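Local coordinates for methionine import ATP-binding protein metN 2 (Enterococcus faecalis, PDB 2QSW) that is probably the ATP-binding subunit of an ABC importer, here represented by its C-terminal NIL domain of ACT-like fold, at residues 53-58 / 68-73. Sequence-based numbering, arbitrary orientation. Where two conformers were deposited one is given.
Sequences IIQGNI and SLYIQL
A classic beta bulge interrupts the antiparallel hairpin formed by strands 50-61 and 64-74, with Ile54 and Gln55 both set against Tyr70. The carbonyl oxygen of Tyr70 takes two backbone N-H groups: Ile54 N at 2.8 Å and, weakly, Gln55 N at 3.4 Å. Regular pairing resumes at once, Tyr70 N giving a nearly straight bond of 2.8 Å to Gln55 O, and beyond it Asn57 and Ser68 exchange two backbone bonds.

On one face the Gln55 side chain, in the conformer given, runs alongside the Tyr70 ring, pointing the same way. With CG anti to the backbone N (chi1 179°) and the chain extended, its amide comes obliquely to the CD2-CE2 side of the ring, Gln55 NE2 lying 3.3 Å from Tyr70 CE2; the two planes are 65° apart. Gln55 NE2 also donates to a water oxygen at 2.8 Å that bonds Ser68 OG, tying the amide to the opposite strand. Met16 of helix 13-19 touches Ile54, Gln55 and Tyr70.

On the other face Ile53 CG2 meets Leu69 CD1, in the conformer given, at 3.5 Å, the side chains crossing at about a right angle, while Ile53 CG1 touches Ile71 CG2. This is a hairpin with a classic bulge, its strand 50-61 at the edge of the antiparallel four-stranded sheet of an ACT-like NIL domain.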
loop_
_atom_site.group_PDB
_atom_site.type_symbol
_atom_site.label_atom_id
_atom_site.label_comp_id
_atom_site.label_asym_id
_atom_site.label_seq_id
_atom_site.Cartn_x
_atom_site.Cartn_y
_atom_site.Cartn_z
ATOM N N ILE A 53 -17.895 -3.762 0.153
ATOM C CA ILE A 53 -17.627 -3.389 -1.200
ATOM C C ILE A 53 -18.164 -1.982 -1.491
ATOM O O ILE A 53 -19.351 -1.688 -1.281
ATOM C CB ILE A 53 -18.153 -4.431 -2.203
ATOM C CG1 ILE A 53 -17.508 -5.800 -1.930
ATOM C CG2 ILE A 53 -17.881 -3.988 -3.644
ATOM C CD1 ILE A 53 -18.286 -6.951 -2.568
ATOM N N ILE A 54 -17.250 -1.115 -1.912
ATOM C CA ILE A 54 -17.556 0.267 -2.241
ATOM C C ILE A 54 -17.880 0.456 -3.721
ATOM O O ILE A 54 -18.827 1.142 -4.088
ATOM C CB ILE A 54 -16.365 1.183 -1.860
ATOM C CG1 ILE A 54 -16.111 1.058 -0.369
ATOM C CG2 ILE A 54 -16.607 2.680 -2.276
ATOM C CD1 ILE A 54 -14.948 1.890 0.089
ATOM N N GLN A 55 -17.058 -0.159 -4.566
ATOM C CA GLN A 55 -17.192 -0.023 -6.002
ATOM C C GLN A 55 -16.463 -1.187 -6.639
ATOM O O GLN A 55 -15.523 -1.700 -6.093
ATOM C CB GLN A 55 -16.571 1.294 -6.478
ATOM C CG GLN A 55 -16.646 1.516 -7.985
ATOM C CD GLN A 55 -15.642 2.539 -8.469
ATOM O OE1 GLN A 55 -15.779 3.720 -8.187
ATOM N NE2 GLN A 55 -14.617 2.080 -9.187
ATOM N N GLY A 56 -16.909 -1.617 -7.814
ATOM C CA GLY A 56 -16.208 -2.729 -8.438
ATOM C C GLY A 56 -16.666 -2.953 -9.855
ATOM O O GLY A 56 -17.795 -2.628 -10.183
ATOM N N ASN A 57 -15.802 -3.572 -10.643
ATOM C CA ASN A 57 -16.160 -4.063 -11.942
ATOM C C ASN A 57 -15.327 -5.306 -12.188
ATOM O O ASN A 57 -14.110 -5.191 -12.389
ATOM C CB ASN A 57 -15.909 -3.039 -13.019
ATOM C CG ASN A 57 -16.396 -3.515 -14.407
ATOM O OD1 ASN A 57 -16.254 -4.679 -14.795
ATOM N ND2 ASN A 57 -16.948 -2.589 -15.159
ATOM N N ILE A 58 -15.998 -6.455 -12.180
ATOM C CA ILE A 58 -15.361 -7.739 -12.400
ATOM C C ILE A 58 -16.124 -8.496 -13.478
ATOM O O ILE A 58 -17.354 -8.544 -13.490
ATOM C CB ILE A 58 -15.247 -8.560 -11.100
ATOM C CG1 ILE A 58 -14.272 -7.861 -10.138
ATOM C CG2 ILE A 58 -14.715 -9.975 -11.377
ATOM C CD1 ILE A 58 -14.357 -8.356 -8.737
ATOM N N SER A 68 -11.511 -4.958 -11.081
ATOM C CA SER A 68 -11.105 -4.274 -9.866
ATOM C C SER A 68 -12.251 -4.243 -8.857
ATOM O O SER A 68 -13.436 -4.282 -9.221
ATOM C CB SER A 68 -10.682 -2.865 -10.173
ATOM O OG SER A 68 -11.724 -2.149 -10.766
ATOM N N LEU A 69 -11.858 -4.163 -7.597
ATOM C CA LEU A 69 -12.785 -4.065 -6.488
ATOM C C LEU A 69 -12.196 -3.087 -5.489
ATOM O O LEU A 69 -11.040 -3.239 -5.127
ATOM C CB LEU A 69 -12.920 -5.439 -5.859
ATOM C CG LEU A 69 -14.078 -5.733 -4.929
ATOM C CD1 LEU A 69 -15.446 -5.590 -5.620
ATOM C CD2 LEU A 69 -13.846 -7.149 -4.370
ATOM N N TYR A 70 -12.980 -2.103 -5.065
ATOM C CA TYR A 70 -12.588 -1.205 -3.977
ATOM C C TYR A 70 -13.377 -1.640 -2.725
ATOM O O TYR A 70 -14.617 -1.750 -2.739
ATOM C CB TYR A 70 -12.943 0.223 -4.309
ATOM C CG TYR A 70 -12.152 0.825 -5.427
ATOM C CD1 TYR A 70 -11.084 1.663 -5.164
ATOM C CD2 TYR A 70 -12.483 0.573 -6.756
ATOM C CE1 TYR A 70 -10.355 2.233 -6.189
ATOM C CE2 TYR A 70 -11.773 1.148 -7.802
ATOM C CZ TYR A 70 -10.706 1.982 -7.496
ATOM O OH TYR A 70 -10.005 2.555 -8.511
ATOM N N ILE A 71 -12.653 -1.979 -1.681
ATOM C CA ILE A 71 -13.235 -2.463 -0.465
ATOM C C ILE A 71 -12.740 -1.715 0.745
ATOM O O ILE A 71 -11.592 -1.229 0.778
ATOM C CB ILE A 71 -12.967 -3.968 -0.268
ATOM C CG1 ILE A 71 -11.514 -4.334 -0.037
ATOM C CG2 ILE A 71 -13.564 -4.807 -1.380
ATOM C CD1 ILE A 71 -11.357 -5.825 0.357
ATOM N N GLN A 72 -13.610 -1.570 1.719
ATOM C CA GLN A 72 -13.224 -1.100 3.041
ATOM C C GLN A 72 -12.911 -2.310 3.930
ATOM O O GLN A 72 -13.742 -3.205 4.068
ATOM C CB GLN A 72 -14.306 -0.241 3.688
ATOM C CG GLN A 72 -13.936 0.256 5.060
ATOM C CD GLN A 72 -15.124 0.914 5.751
ATOM O OE1 GLN A 72 -16.249 0.387 5.683
ATOM N NE2 GLN A 72 -14.884 2.039 6.452
ATOM N N LEU A 73 -11.697 -2.347 4.482
ATOM C CA LEU A 73 -11.320 -3.318 5.484
ATOM C C LEU A 73 -11.434 -2.706 6.865
ATOM O O LEU A 73 -10.868 -1.635 7.087
ATOM C CB LEU A 73 -9.876 -3.793 5.289
ATOM C CG LEU A 73 -9.593 -4.533 3.985
ATOM C CD1 LEU A 73 -8.100 -4.804 3.785
ATOM C CD2 LEU A 73 -10.354 -5.847 3.983
HETATM O O HOH W 1 -14.126 -0.540 -9.906
#